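Local coordinates for Ice-binding protein isoform1a (Antarctomyces psychrotrophicus, PDB 7BWX) that binds ice, probably acting as an antifreeze protein that recognises ordered water molecules on the prism planes of the crystal, at residues A[11-17]-A[65-70]; A[28-34]-A[199-205]; A[82-88]-A[100-106]; A[92-98]-A[113-117]. The protein carries 1 engineered substitution. One frame throughout, in Å; residues are numbered along the deposited sequence.

Contact 1 of 4, residues A[11-17]-A[65-70]; sequences LGAASSF and QAFADS
The loop 11-17 runs close along one flank of helix 61-79, with A14 CA 4.2 Å from A66 CA and G12 CA 5.6 Å from D69 CA, so that two points about a helical turn apart are touched. This is the long helix that accompanies the right-handed beta-solenoid in the ice-binding protein family, and here the N-terminal loop before strand 19-20 packs against it. The polar link is carried by D69. A13 N, at the start of a short 3-10 turn, donates to D69 OD2 at 2.7 Å and 178°, meeting the anti lone pair. D69 CG stands beside its own backbone N (chi1 -69°), which directs the carboxylate across to the loop. The other oxygen, OD1, is held by Q65 NE2 at 2.8 Å from 43° above the carboxylate plane; Q65 folds back at chi2 to reach it. With both oxygens engaged from different partners, rotation of the carboxylate is probably restricted. G12 passes directly beside OD2, and a CB placed on it would fall only 2.3 Å from that oxygen.

Apolar contact centres on the A66 methyl, which fits among the CB atoms of A13 and A14 and the F17 ring. A14 CB lies 3.5 Å from A66 O. L20 touches A66 and S70 of the helix, and L11 reaches N172 and I174, so both helix and loop rest on the solenoid body. F17 CE1 approaches A66 CB to 3.6 Å at an oblique angle, while A13 O sits at the edge of the F17 ring, in its plane.

Contact 2 of 4, residues A[28-34]-A[199-205]; sequences AGATVIN and LDSNTVT
N34 and T205 lie side by side and point the same way, on the face that also carries V32 and T203. N34 ND2 donates to T205 OG1 at 3.1 Å and 177°, with the hydroxyl in the amide plane; N34 OD1 is held by T53. On the reverse face I33 and V204 likewise run alongside each other, and I33 CD1 reaches V204 CG2 at 3.7 Å. This in-register stacking of like positions is that of neighbouring coils in a beta-solenoid: the two strands are parallel within 3°, and the backbone bonds that join them begin at N202, just before strand 203-205, with V32 N to N202 O (2.9 Å), followed by V204 N to V32 O (3.0 Å).

At the turn the side chains meet differently. T31 crosses L199 at about a right angle, CG2 to CD1 4.1 Å. T31 OG1, beside its own backbone N (chi1 -68°), accepts from N202 N at 3.0 Å and also bonds N27. With an alanine at T31 that oxygen is gone, and N202 N and the N27 amide would probably lose a buried partner. One water joins A30 O to T203 OG1, and a second joins A30 N to S201 OG.

Strand 32-34 is flanked by 203-205 and 51-52, and 203-205 continues to 186-192, whose I187 and L191 pack on V204; before the turns, 25-28 pairs with 197-200, setting an early coil against the last.

Contact 3 of 4, residues A[82-88]-A[100-106]; sequences ATVDQAG and GVYKYDS
V84 and D85 pair in parallel with Y102 and K103; the backbone bonds are made by V84 and Q86 on one side and V101 and K103 on the other. V101 O accepts twice, from T83 N at 2.8 Å on a lone pair in the carbonyl plane and from V84 N at 3.0 Å; K103 N returns to V84 O at 2.9 Å, and Q86 N donates to K103 O. D105 N to A87 O continues the pairing.

The charged group is a network of D85, K103 and D105. K103, bent at chi3 and chi4, brings NZ 3.1 Å from D85 OD1, 56° above the carboxylate plane, while A87 N reaches the same oxygen from the opposite face in an Asx turn. NZ also meets the syn lone pair of D105 OD1.

Aromatic contacts lie on the other side. Q86 CB stands over the Y104 ring, 3.6 Å from its centroid and 18° off the normal, and NE2 donates to Y104 OH at 3.2 Å. Replacing Y104 by an alanine would probably open a gap beneath the Q86 chain and leave its amide without this acceptor. V84 CG2 packs on Y102 CE2 at 3.6 Å.

Parallel strands stacked in register are characteristic of successive coils of a right-handed beta-solenoid; here the K103 face carries the charges and the Y102 face the rings.

Contact 4 of 4, residues A[92-98]-A[113-117]; sequences LGGNTFV and VLTLD
L114 sends CG anti to its backbone N (chi1 168°) and turns at chi2 (61°), which carries CD1 toward F97, whose ring is swung beside its own N by chi1 of -71°. The two side chains cross at about a right angle, and F97 CD2 meets L114 CD1 at 3.7 Å, obliquely to the ring. CD1 also lies 3.5 Å from N95 O, and N95 CB lies over one face of the F97 ring, toward its rim.

On the other side of the sheet T96 and T115 lie side by side, pointing the same way; T96 OG1 is 3.6 Å from T115 CB, and T96 CG2 packs on D117 CB at 3.8 Å. Parallel bonds hold the backbones: T115 N to N95 O (3.0 Å), F97 N to T115 O (2.9 Å) and D117 N to F97 O. The type II turn L92 to N95 is tied in by G94 N to V113 O at 2.8 Å, and N95 ND2 closes it on L92 O at 2.9 Å from above the carbonyl plane. A water donates to N95 O and V113 O and accepts from T115 OG1, bridging turn and strand. D117 OD1 receives A119 N and N146 ND2.

Strand 96-97 is the outer member of a three-strand solenoid face, with 113-117 in the middle and 141-145 beyond. Inside, F97 stacks on Y102 of strand 100-104 and touches F128, while L114 and L116 pack on W155 and W126 of the strands behind.

In the fold
Contacts 3 and 4 belong together: their centres are about 14 Å apart and their segments alternate along the chain. Y104 OH lies 3.3 Å from L92 CD2, and Q86 NE2 lies 3.5 Å from F97 CZ, so adjoining faces of one solenoid end share an aromatic interior. Contact 2 sits on the far side of the chain's centre from contact 3, about 31 Å between centres. Contact 1, with the helix, is about 20 Å from contact 2 by centres, its nearest atoms about 6 Å away. Strand 84-85 is the next element after helix 61-79, linking contact 1 to contact 3. A sulfate, probably from crystallisation, lies about 3 Å from the S106 side chain.

Contact 1 of 4, residues A[11-17]-A[65-70]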
loop_
_atom_site.group_PDB
_atom_site.type_symbol
_atom_site.label_atom_id
_atom_site.label_comp_id
_atom_site.label_asym_id
_atom_site.label_seq_id
_atom_site.Cartn_x
_atom_site.Cartn_y
_atom_site.Cartn_z
ATOM N N LEU A 11 -3.044 -10.757 5.782
ATOM C CA LEU A 11 -4.069 -9.841 5.208
ATOM C C LEU A 11 -5.386 -10.604 5.036
ATOM O O LEU A 11 -6.353 -9.977 4.627
ATOM C CB LEU A 11 -3.603 -9.282 3.867
ATOM C CG LEU A 11 -2.411 -8.332 3.923
ATOM C CD1 LEU A 11 -2.050 -7.859 2.531
ATOM C CD2 LEU A 11 -2.699 -7.169 4.812
ATOM N N GLY A 12 -5.394 -11.917 5.304
ATOM C CA GLY A 12 -6.606 -12.741 5.207
ATOM C C GLY A 12 -7.306 -12.545 3.871
ATOM O O GLY A 12 -6.667 -12.635 2.801
ATOM N N ALA A 13 -8.594 -12.224 3.882
ATOM C CA ALA A 13 -9.362 -12.126 2.635
ATOM C C ALA A 13 -8.971 -10.859 1.866
ATOM O O ALA A 13 -9.352 -10.798 0.687
ATOM C CB ALA A 13 -10.845 -12.157 2.877
ATOM N N ALA A 14 -8.251 -9.913 2.462
ATOM C CA ALA A 14 -7.793 -8.691 1.740
ATOM C C ALA A 14 -6.630 -9.032 0.789
ATOM O O ALA A 14 -6.281 -8.185 -0.044
ATOM C CB ALA A 14 -7.403 -7.614 2.716
ATOM N N SER A 15 -6.032 -10.226 0.893
ATOM C CA SER A 15 -4.749 -10.534 0.200
ATOM C C SER A 15 -4.903 -10.523 -1.331
ATOM O O SER A 15 -3.889 -10.308 -1.992
ATOM C CB SER A 15 -4.168 -11.858 0.681
ATOM O OG SER A 15 -4.955 -12.896 0.114
ATOM N N SER A 16 -6.105 -10.683 -1.884
ATOM C CA SER A 16 -6.334 -10.714 -3.341
ATOM C C SER A 16 -6.701 -9.334 -3.917
ATOM O O SER A 16 -6.849 -9.229 -5.177
ATOM C CB SER A 16 -7.361 -11.741 -3.636
ATOM O OG SER A 16 -8.637 -11.332 -3.146
ATOM N N PHE A 17 -6.813 -8.304 -3.079
ATOM C CA PHE A 17 -7.319 -6.970 -3.506
ATOM C C PHE A 17 -6.182 -6.061 -3.949
ATOM O O PHE A 17 -5.215 -5.900 -3.192
ATOM C CB PHE A 17 -8.152 -6.307 -2.395
ATOM C CG PHE A 17 -9.529 -6.911 -2.257
ATOM C CD1 PHE A 17 -9.715 -8.143 -1.630
ATOM C CD2 PHE A 17 -10.607 -6.298 -2.850
ATOM C CE1 PHE A 17 -10.966 -8.732 -1.578
ATOM C CE2 PHE A 17 -11.868 -6.861 -2.763
ATOM C CZ PHE A 17 -12.048 -8.070 -2.133
ATOM N N GLN A 65 -15.443 -9.296 4.869
ATOM C CA GLN A 65 -14.347 -10.051 5.526
ATOM C C GLN A 65 -12.997 -9.420 5.141
ATOM O O GLN A 65 -12.129 -9.275 6.026
ATOM C CB GLN A 65 -14.376 -11.530 5.166
ATOM C CG GLN A 65 -13.396 -12.381 5.983
ATOM C CD GLN A 65 -13.751 -12.374 7.454
ATOM O OE1 GLN A 65 -14.815 -12.827 7.814
ATOM N NE2 GLN A 65 -12.934 -11.758 8.300
ATOM N N ALA A 66 -12.839 -9.015 3.893
ATOM C CA ALA A 66 -11.582 -8.391 3.420
ATOM C C ALA A 66 -11.348 -7.077 4.171
ATOM O O ALA A 66 -10.208 -6.831 4.677
ATOM C CB ALA A 66 -11.590 -8.166 1.912
ATOM N N PHE A 67 -12.381 -6.238 4.297
ATOM C CA PHE A 67 -12.190 -4.969 5.010
ATOM C C PHE A 67 -11.815 -5.244 6.470
ATOM O O PHE A 67 -10.844 -4.636 7.011
ATOM C CB PHE A 67 -13.411 -4.061 4.888
ATOM C CG PHE A 67 -13.146 -2.769 5.583
ATOM C CD1 PHE A 67 -12.206 -1.891 5.064
ATOM C CD2 PHE A 67 -13.754 -2.473 6.792
ATOM C CE1 PHE A 67 -11.900 -0.732 5.746
ATOM C CE2 PHE A 67 -13.470 -1.287 7.443
ATOM C CZ PHE A 67 -12.518 -0.440 6.936
ATOM N N ALA A 68 -12.566 -6.097 7.138
ATOM C CA ALA A 68 -12.271 -6.441 8.551
ATOM C C ALA A 68 -10.817 -6.924 8.633
ATOM O O ALA A 68 -10.073 -6.476 9.490
ATOM C CB ALA A 68 -13.177 -7.521 9.026
ATOM N N ASP A 69 -10.418 -7.811 7.731
ATOM C CA ASP A 69 -9.044 -8.381 7.735
ATOM C C ASP A 69 -8.015 -7.269 7.512
ATOM O O ASP A 69 -6.953 -7.331 8.141
ATOM C CB ASP A 69 -8.909 -9.525 6.729
ATOM C CG ASP A 69 -9.701 -10.797 7.124
ATOM O OD1 ASP A 69 -10.230 -10.886 8.311
ATOM O OD2 ASP A 69 -9.793 -11.709 6.264
ATOM N N SER A 70 -8.312 -6.289 6.654
ATOM C CA SER A 70 -7.386 -5.169 6.371
ATOM C C SER A 70 -7.192 -4.379 7.658
ATOM O O SER A 70 -6.065 -3.947 7.965
ATOM C CB SER A 70 -7.842 -4.308 5.228
ATOM O OG SER A 70 -8.898 -3.428 5.566
#

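Contact 2 of 4, residues A[28-34]-A[199-205]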
loop_
_atom_site.group_PDB
_atom_site.type_symbol
_atom_site.label_atom_id
_atom_site.label_comp_id
_atom_site.label_asym_id
_atom_site.label_seq_id
_atom_site.Cartn_x
_atom_site.Cartn_y
_atom_site.Cartn_z
ATOM N N ALA A 28 -10.015 8.318 -12.347
ATOM C CA ALA A 28 -9.919 9.039 -13.630
ATOM C C ALA A 28 -8.916 8.296 -14.510
ATOM O O ALA A 28 -7.930 7.760 -13.973
ATOM C CB ALA A 28 -9.430 10.449 -13.379
ATOM N N GLY A 29 -9.119 8.319 -15.814
ATOM C CA GLY A 29 -8.147 7.774 -16.768
ATOM C C GLY A 29 -8.042 6.281 -16.832
ATOM O O GLY A 29 -8.834 5.501 -16.204
ATOM N N ALA A 30 -7.070 5.863 -17.642
ATOM C CA ALA A 30 -6.941 4.476 -18.111
ATOM C C ALA A 30 -6.173 3.663 -17.049
ATOM O O ALA A 30 -5.122 3.070 -17.312
ATOM C CB ALA A 30 -6.259 4.487 -19.476
ATOM N N THR A 31 -6.780 3.533 -15.889
ATOM C CA THR A 31 -6.271 2.706 -14.790
ATOM C C THR A 31 -6.455 1.234 -15.116
ATOM O O THR A 31 -7.467 0.839 -15.715
ATOM C CB THR A 31 -6.955 3.172 -13.505
ATOM O OG1 THR A 31 -6.486 4.486 -13.181
ATOM C CG2 THR A 31 -6.719 2.207 -12.381
ATOM N N VAL A 32 -5.502 0.434 -14.688
ATOM C CA VAL A 32 -5.566 -1.036 -14.727
ATOM C C VAL A 32 -5.261 -1.564 -13.336
ATOM O O VAL A 32 -4.132 -1.358 -12.790
ATOM C CB VAL A 32 -4.595 -1.620 -15.766
ATOM C CG1 VAL A 32 -4.587 -3.121 -15.683
ATOM C CG2 VAL A 32 -4.962 -1.136 -17.145
ATOM N N ILE A 33 -6.247 -2.216 -12.755
ATOM C CA ILE A 33 -6.098 -2.930 -11.463
ATOM C C ILE A 33 -5.980 -4.416 -11.737
ATOM O O ILE A 33 -7.014 -5.038 -12.095
ATOM C CB ILE A 33 -7.266 -2.653 -10.499
ATOM C CG1 ILE A 33 -7.545 -1.156 -10.307
ATOM C CG2 ILE A 33 -7.003 -3.366 -9.197
ATOM C CD1 ILE A 33 -6.407 -0.363 -9.726
ATOM N N ASN A 34 -4.791 -4.976 -11.546
ATOM C CA ASN A 34 -4.557 -6.430 -11.696
ATOM C C ASN A 34 -4.718 -7.075 -10.324
ATOM O O ASN A 34 -3.730 -7.352 -9.642
ATOM C CB ASN A 34 -3.204 -6.766 -12.340
ATOM C CG ASN A 34 -3.089 -6.179 -13.726
ATOM O OD1 ASN A 34 -3.981 -6.387 -14.551
ATOM N ND2 ASN A 34 -2.026 -5.406 -13.950
ATOM N N LEU A 199 -7.801 7.340 -7.701
ATOM C CA LEU A 199 -6.852 6.845 -8.722
ATOM C C LEU A 199 -6.871 7.799 -9.909
ATOM O O LEU A 199 -7.927 8.354 -10.242
ATOM C CB LEU A 199 -7.245 5.450 -9.141
ATOM C CG LEU A 199 -7.343 4.392 -8.037
ATOM C CD1 LEU A 199 -8.052 3.183 -8.592
ATOM C CD2 LEU A 199 -5.985 4.011 -7.492
ATOM N N ASP A 200 -5.728 7.913 -10.581
ATOM C CA ASP A 200 -5.641 8.636 -11.861
ATOM C C ASP A 200 -4.601 7.900 -12.733
ATOM O O ASP A 200 -3.409 8.043 -12.446
ATOM C CB ASP A 200 -5.302 10.102 -11.606
ATOM C CG ASP A 200 -5.190 10.914 -12.908
ATOM O OD1 ASP A 200 -5.287 10.336 -14.008
ATOM O OD2 ASP A 200 -4.988 12.106 -12.816
ATOM N N SER A 201 -5.055 7.146 -13.727
ATOM C CA SER A 201 -4.203 6.472 -14.724
ATOM C C SER A 201 -3.139 5.676 -14.009
ATOM O O SER A 201 -1.950 5.750 -14.402
ATOM C CB SER A 201 -3.611 7.518 -15.646
ATOM O OG SER A 201 -4.676 8.375 -16.056
ATOM N N ASN A 202 -3.554 4.825 -13.078
ATOM C CA ASN A 202 -2.583 4.029 -12.299
ATOM C C ASN A 202 -2.546 2.595 -12.792
ATOM O O ASN A 202 -3.477 2.118 -13.474
ATOM C CB ASN A 202 -2.895 4.023 -10.806
ATOM C CG ASN A 202 -3.049 5.427 -10.302
ATOM O OD1 ASN A 202 -4.149 5.823 -9.912
ATOM N ND2 ASN A 202 -1.949 6.154 -10.299
ATOM N N THR A 203 -1.498 1.886 -12.411
ATOM C CA THR A 203 -1.466 0.419 -12.556
ATOM C C THR A 203 -1.144 -0.162 -11.197
ATOM O O THR A 203 -0.131 0.211 -10.619
ATOM C CB THR A 203 -0.429 -0.078 -13.574
ATOM O OG1 THR A 203 -0.713 0.645 -14.757
ATOM C CG2 THR A 203 -0.525 -1.571 -13.818
ATOM N N VAL A 204 -1.977 -1.056 -10.729
ATOM C CA VAL A 204 -1.787 -1.762 -9.451
ATOM C C VAL A 204 -1.837 -3.244 -9.755
ATOM O O VAL A 204 -2.870 -3.744 -10.304
ATOM C CB VAL A 204 -2.887 -1.389 -8.437
ATOM C CG1 VAL A 204 -2.645 -2.129 -7.124
ATOM C CG2 VAL A 204 -3.015 0.100 -8.284
ATOM N N THR A 205 -0.772 -3.929 -9.417
ATOM C CA THR A 205 -0.667 -5.376 -9.623
ATOM C C THR A 205 -0.401 -6.090 -8.304
ATOM O O THR A 205 0.713 -5.982 -7.749
ATOM C CB THR A 205 0.442 -5.678 -10.648
ATOM O OG1 THR A 205 0.138 -4.948 -11.830
ATOM C CG2 THR A 205 0.534 -7.162 -10.932
HETATM O O HOH W 1 -2.819 1.693 -16.787
HETATM O O HOH W 2 -5.532 7.979 -19.057
#

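Contact 3 of 4, residues A[82-88]-A[100-106]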
loop_
_atom_site.group_PDB
_atom_site.type_symbol
_atom_site.label_atom_id
_atom_site.label_comp_id
_atom_site.label_asym_id
_atom_site.label_seq_id
_atom_site.Cartn_x
_atom_site.Cartn_y
_atom_site.Cartn_z
ATOM N N ALA A 82 8.982 -1.977 17.359
ATOM C CA ALA A 82 9.925 -1.492 16.333
ATOM C C ALA A 82 11.282 -2.161 16.581
ATOM O O ALA A 82 11.583 -2.472 17.745
ATOM C CB ALA A 82 9.997 0.009 16.341
ATOM N N THR A 83 11.980 -2.543 15.517
ATOM C CA THR A 83 13.378 -3.005 15.580
ATOM C C THR A 83 14.279 -1.817 15.280
ATOM O O THR A 83 15.434 -1.896 15.665
ATOM C CB THR A 83 13.645 -4.158 14.612
ATOM O OG1 THR A 83 13.433 -3.685 13.276
ATOM C CG2 THR A 83 12.791 -5.358 14.949
ATOM N N VAL A 84 13.784 -0.789 14.586
ATOM C CA VAL A 84 14.552 0.447 14.287
ATOM C C VAL A 84 13.667 1.644 14.584
ATOM O O VAL A 84 12.601 1.816 13.915
ATOM C CB VAL A 84 15.034 0.490 12.827
ATOM C CG1 VAL A 84 15.789 1.767 12.530
ATOM C CG2 VAL A 84 15.840 -0.735 12.430
ATOM N N ASP A 85 14.099 2.490 15.505
ATOM C CA ASP A 85 13.378 3.727 15.843
ATOM C C ASP A 85 13.982 4.871 15.036
ATOM O O ASP A 85 15.130 5.213 15.327
ATOM C CB ASP A 85 13.430 3.959 17.352
ATOM C CG ASP A 85 12.694 5.193 17.829
ATOM O OD1 ASP A 85 12.108 5.907 17.004
ATOM O OD2 ASP A 85 12.723 5.432 19.043
ATOM N N GLN A 86 13.230 5.450 14.089
ATOM C CA GLN A 86 13.700 6.516 13.172
ATOM C C GLN A 86 13.221 7.832 13.739
ATOM O O GLN A 86 13.531 8.879 13.158
ATOM C CB GLN A 86 13.240 6.298 11.729
ATOM C CG GLN A 86 13.633 4.973 11.120
ATOM C CD GLN A 86 15.095 4.879 10.756
ATOM O OE1 GLN A 86 15.947 5.100 11.617
ATOM N NE2 GLN A 86 15.383 4.455 9.525
ATOM N N ALA A 87 12.496 7.781 14.860
ATOM C CA ALA A 87 12.009 8.982 15.563
ATOM C C ALA A 87 11.492 10.018 14.549
ATOM O O ALA A 87 10.553 9.683 13.829
ATOM C CB ALA A 87 13.107 9.486 16.477
ATOM N N GLY A 88 11.994 11.255 14.522
ATOM C CA GLY A 88 11.435 12.355 13.715
ATOM C C GLY A 88 12.010 12.393 12.286
ATOM O O GLY A 88 11.793 13.418 11.596
ATOM N N GLY A 100 12.964 -5.238 8.828
ATOM C CA GLY A 100 12.744 -4.681 10.174
ATOM C C GLY A 100 11.358 -4.077 10.309
ATOM O O GLY A 100 10.620 -4.019 9.312
ATOM N N VAL A 101 11.030 -3.674 11.528
ATOM C CA VAL A 101 9.872 -2.822 11.873
ATOM C C VAL A 101 10.455 -1.453 12.151
ATOM O O VAL A 101 11.173 -1.275 13.192
ATOM C CB VAL A 101 9.097 -3.447 13.050
ATOM C CG1 VAL A 101 7.816 -2.685 13.383
ATOM C CG2 VAL A 101 8.805 -4.903 12.761
ATOM N N TYR A 102 10.214 -0.514 11.251
ATOM C CA TYR A 102 10.793 0.849 11.286
ATOM C C TYR A 102 9.716 1.812 11.777
ATOM O O TYR A 102 8.636 1.936 11.112
ATOM C CB TYR A 102 11.255 1.257 9.887
ATOM C CG TYR A 102 12.438 0.468 9.393
ATOM C CD1 TYR A 102 12.311 -0.794 8.862
ATOM C CD2 TYR A 102 13.715 1.006 9.453
ATOM C CE1 TYR A 102 13.410 -1.509 8.406
ATOM C CE2 TYR A 102 14.832 0.280 9.084
ATOM C CZ TYR A 102 14.679 -0.968 8.533
ATOM O OH TYR A 102 15.791 -1.667 8.157
ATOM N N LYS A 103 9.977 2.467 12.904
ATOM C CA LYS A 103 9.041 3.434 13.520
ATOM C C LYS A 103 9.404 4.841 13.096
ATOM O O LYS A 103 10.548 5.328 13.394
ATOM C CB LYS A 103 9.039 3.241 15.042
ATOM C CG LYS A 103 8.268 4.277 15.845
ATOM C CD LYS A 103 8.088 3.871 17.316
ATOM C CE LYS A 103 9.222 4.305 18.210
ATOM N NZ LYS A 103 9.278 5.787 18.332
ATOM N N TYR A 104 8.446 5.540 12.506
ATOM C CA TYR A 104 8.536 6.970 12.175
ATOM C C TYR A 104 7.444 7.723 12.916
ATOM O O TYR A 104 6.218 7.419 12.694
ATOM C CB TYR A 104 8.430 7.191 10.666
ATOM C CG TYR A 104 9.608 6.668 9.876
ATOM C CD1 TYR A 104 9.718 5.332 9.540
ATOM C CD2 TYR A 104 10.614 7.520 9.463
ATOM C CE1 TYR A 104 10.794 4.834 8.821
ATOM C CE2 TYR A 104 11.692 7.049 8.725
ATOM C CZ TYR A 104 11.793 5.705 8.418
ATOM O OH TYR A 104 12.851 5.276 7.672
ATOM N N ASP A 105 7.825 8.749 13.688
ATOM C CA ASP A 105 6.868 9.472 14.553
ATOM C C ASP A 105 6.173 10.596 13.817
ATOM O O ASP A 105 5.209 11.119 14.364
ATOM C CB ASP A 105 7.546 10.110 15.757
ATOM C CG ASP A 105 8.332 9.132 16.584
ATOM O OD1 ASP A 105 7.888 7.966 16.705
ATOM O OD2 ASP A 105 9.388 9.570 17.124
ATOM N N SER A 106 6.632 11.019 12.650
ATOM C CA SER A 106 5.987 12.175 12.007
ATOM C C SER A 106 5.857 11.938 10.489
ATOM O O SER A 106 6.171 10.831 10.049
ATOM C CB SER A 106 6.770 13.408 12.425
ATOM O OG SER A 106 8.068 13.369 11.865
HETATM O O HOH W 3 9.320 10.651 11.535
#

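Contact 4 of 4, residues A[92-98]-A[113-117]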
loop_
_atom_site.group_PDB
_atom_site.type_symbol
_atom_site.label_atom_id
_atom_site.label_comp_id
_atom_site.label_asym_id
_atom_site.label_seq_id
_atom_site.Cartn_x
_atom_site.Cartn_y
_atom_site.Cartn_z
ATOM N N LEU A 92 12.731 9.137 3.442
ATOM C CA LEU A 92 12.949 7.698 3.177
ATOM C C LEU A 92 13.927 7.513 2.021
ATOM O O LEU A 92 14.574 6.463 1.978
ATOM C CB LEU A 92 11.607 7.064 2.818
ATOM C CG LEU A 92 10.591 6.993 3.951
ATOM C CD1 LEU A 92 9.223 6.573 3.423
ATOM C CD2 LEU A 92 11.034 5.993 4.994
ATOM N N GLY A 93 14.008 8.473 1.121
ATOM C CA GLY A 93 14.749 8.337 -0.139
ATOM C C GLY A 93 16.241 8.298 0.105
ATOM O O GLY A 93 16.675 8.904 1.098
ATOM N N GLY A 94 16.969 7.551 -0.723
ATOM C CA GLY A 94 18.423 7.408 -0.630
ATOM C C GLY A 94 18.841 6.429 0.439
ATOM O O GLY A 94 19.981 6.439 0.783
ATOM N N ASN A 95 17.956 5.595 0.951
ATOM C CA ASN A 95 18.284 4.610 1.994
ATOM C C ASN A 95 18.195 3.205 1.402
ATOM O O ASN A 95 17.431 2.975 0.419
ATOM C CB ASN A 95 17.347 4.774 3.197
ATOM C CG ASN A 95 17.585 6.067 3.948
ATOM O OD1 ASN A 95 18.659 6.227 4.506
ATOM N ND2 ASN A 95 16.626 6.987 3.980
ATOM N N THR A 96 18.948 2.300 1.993
ATOM C CA THR A 96 18.862 0.858 1.776
ATOM C C THR A 96 18.476 0.264 3.114
ATOM O O THR A 96 19.252 0.439 4.051
ATOM C CB THR A 96 20.199 0.322 1.243
ATOM O OG1 THR A 96 20.389 0.971 -0.019
ATOM C CG2 THR A 96 20.214 -1.187 1.090
ATOM N N PHE A 97 17.334 -0.397 3.211
ATOM C CA PHE A 97 16.839 -0.983 4.487
ATOM C C PHE A 97 16.792 -2.499 4.417
ATOM O O PHE A 97 16.128 -3.069 3.540
ATOM C CB PHE A 97 15.459 -0.416 4.833
ATOM C CG PHE A 97 15.516 1.022 5.260
ATOM C CD1 PHE A 97 16.642 1.536 5.909
ATOM C CD2 PHE A 97 14.451 1.872 5.043
ATOM C CE1 PHE A 97 16.690 2.869 6.315
ATOM C CE2 PHE A 97 14.485 3.200 5.452
ATOM C CZ PHE A 97 15.602 3.699 6.079
ATOM N N VAL A 98 17.423 -3.146 5.390
ATOM C CA VAL A 98 17.224 -4.600 5.640
ATOM C C VAL A 98 15.894 -4.793 6.385
ATOM O O VAL A 98 15.312 -3.797 6.851
ATOM C CB VAL A 98 18.427 -5.242 6.364
ATOM C CG1 VAL A 98 19.709 -5.145 5.518
ATOM C CG2 VAL A 98 18.675 -4.643 7.726
ATOM N N VAL A 113 15.015 7.212 -4.494
ATOM C CA VAL A 113 14.888 5.749 -4.562
ATOM C C VAL A 113 15.080 5.204 -3.165
ATOM O O VAL A 113 16.062 5.565 -2.506
ATOM C CB VAL A 113 15.899 5.130 -5.555
ATOM C CG1 VAL A 113 15.835 3.612 -5.544
ATOM C CG2 VAL A 113 15.694 5.682 -6.935
ATOM N N LEU A 114 14.215 4.281 -2.785
ATOM C CA LEU A 114 14.382 3.483 -1.568
ATOM C C LEU A 114 14.639 2.040 -1.972
ATOM O O LEU A 114 13.863 1.484 -2.753
ATOM C CB LEU A 114 13.121 3.658 -0.694
ATOM C CG LEU A 114 12.976 2.688 0.491
ATOM C CD1 LEU A 114 14.143 2.841 1.464
ATOM C CD2 LEU A 114 11.700 2.994 1.240
ATOM N N THR A 115 15.656 1.433 -1.379
ATOM C CA THR A 115 16.072 0.059 -1.663
ATOM C C THR A 115 15.732 -0.797 -0.467
ATOM O O THR A 115 16.138 -0.457 0.615
ATOM C CB THR A 115 17.558 0.001 -2.024
ATOM O OG1 THR A 115 17.784 0.873 -3.136
ATOM C CG2 THR A 115 17.934 -1.408 -2.388
ATOM N N LEU A 116 15.015 -1.880 -0.700
ATOM C CA LEU A 116 14.715 -2.894 0.307
ATOM C C LEU A 116 15.596 -4.096 0.007
ATOM O O LEU A 116 15.416 -4.739 -1.026
ATOM C CB LEU A 116 13.236 -3.212 0.261
ATOM C CG LEU A 116 12.373 -1.974 0.453
ATOM C CD1 LEU A 116 10.907 -2.355 0.307
ATOM C CD2 LEU A 116 12.637 -1.335 1.809
ATOM N N ASP A 117 16.527 -4.344 0.930
ATOM C CA ASP A 117 17.594 -5.367 0.807
ATOM C C ASP A 117 17.208 -6.607 1.588
ATOM O O ASP A 117 17.251 -6.586 2.781
ATOM C CB ASP A 117 18.900 -4.747 1.276
ATOM C CG ASP A 117 20.114 -5.671 1.227
ATOM O OD1 ASP A 117 19.978 -6.812 0.773
ATOM O OD2 ASP A 117 21.167 -5.218 1.724
HETATM O O HOH W 4 18.222 3.572 -2.513
#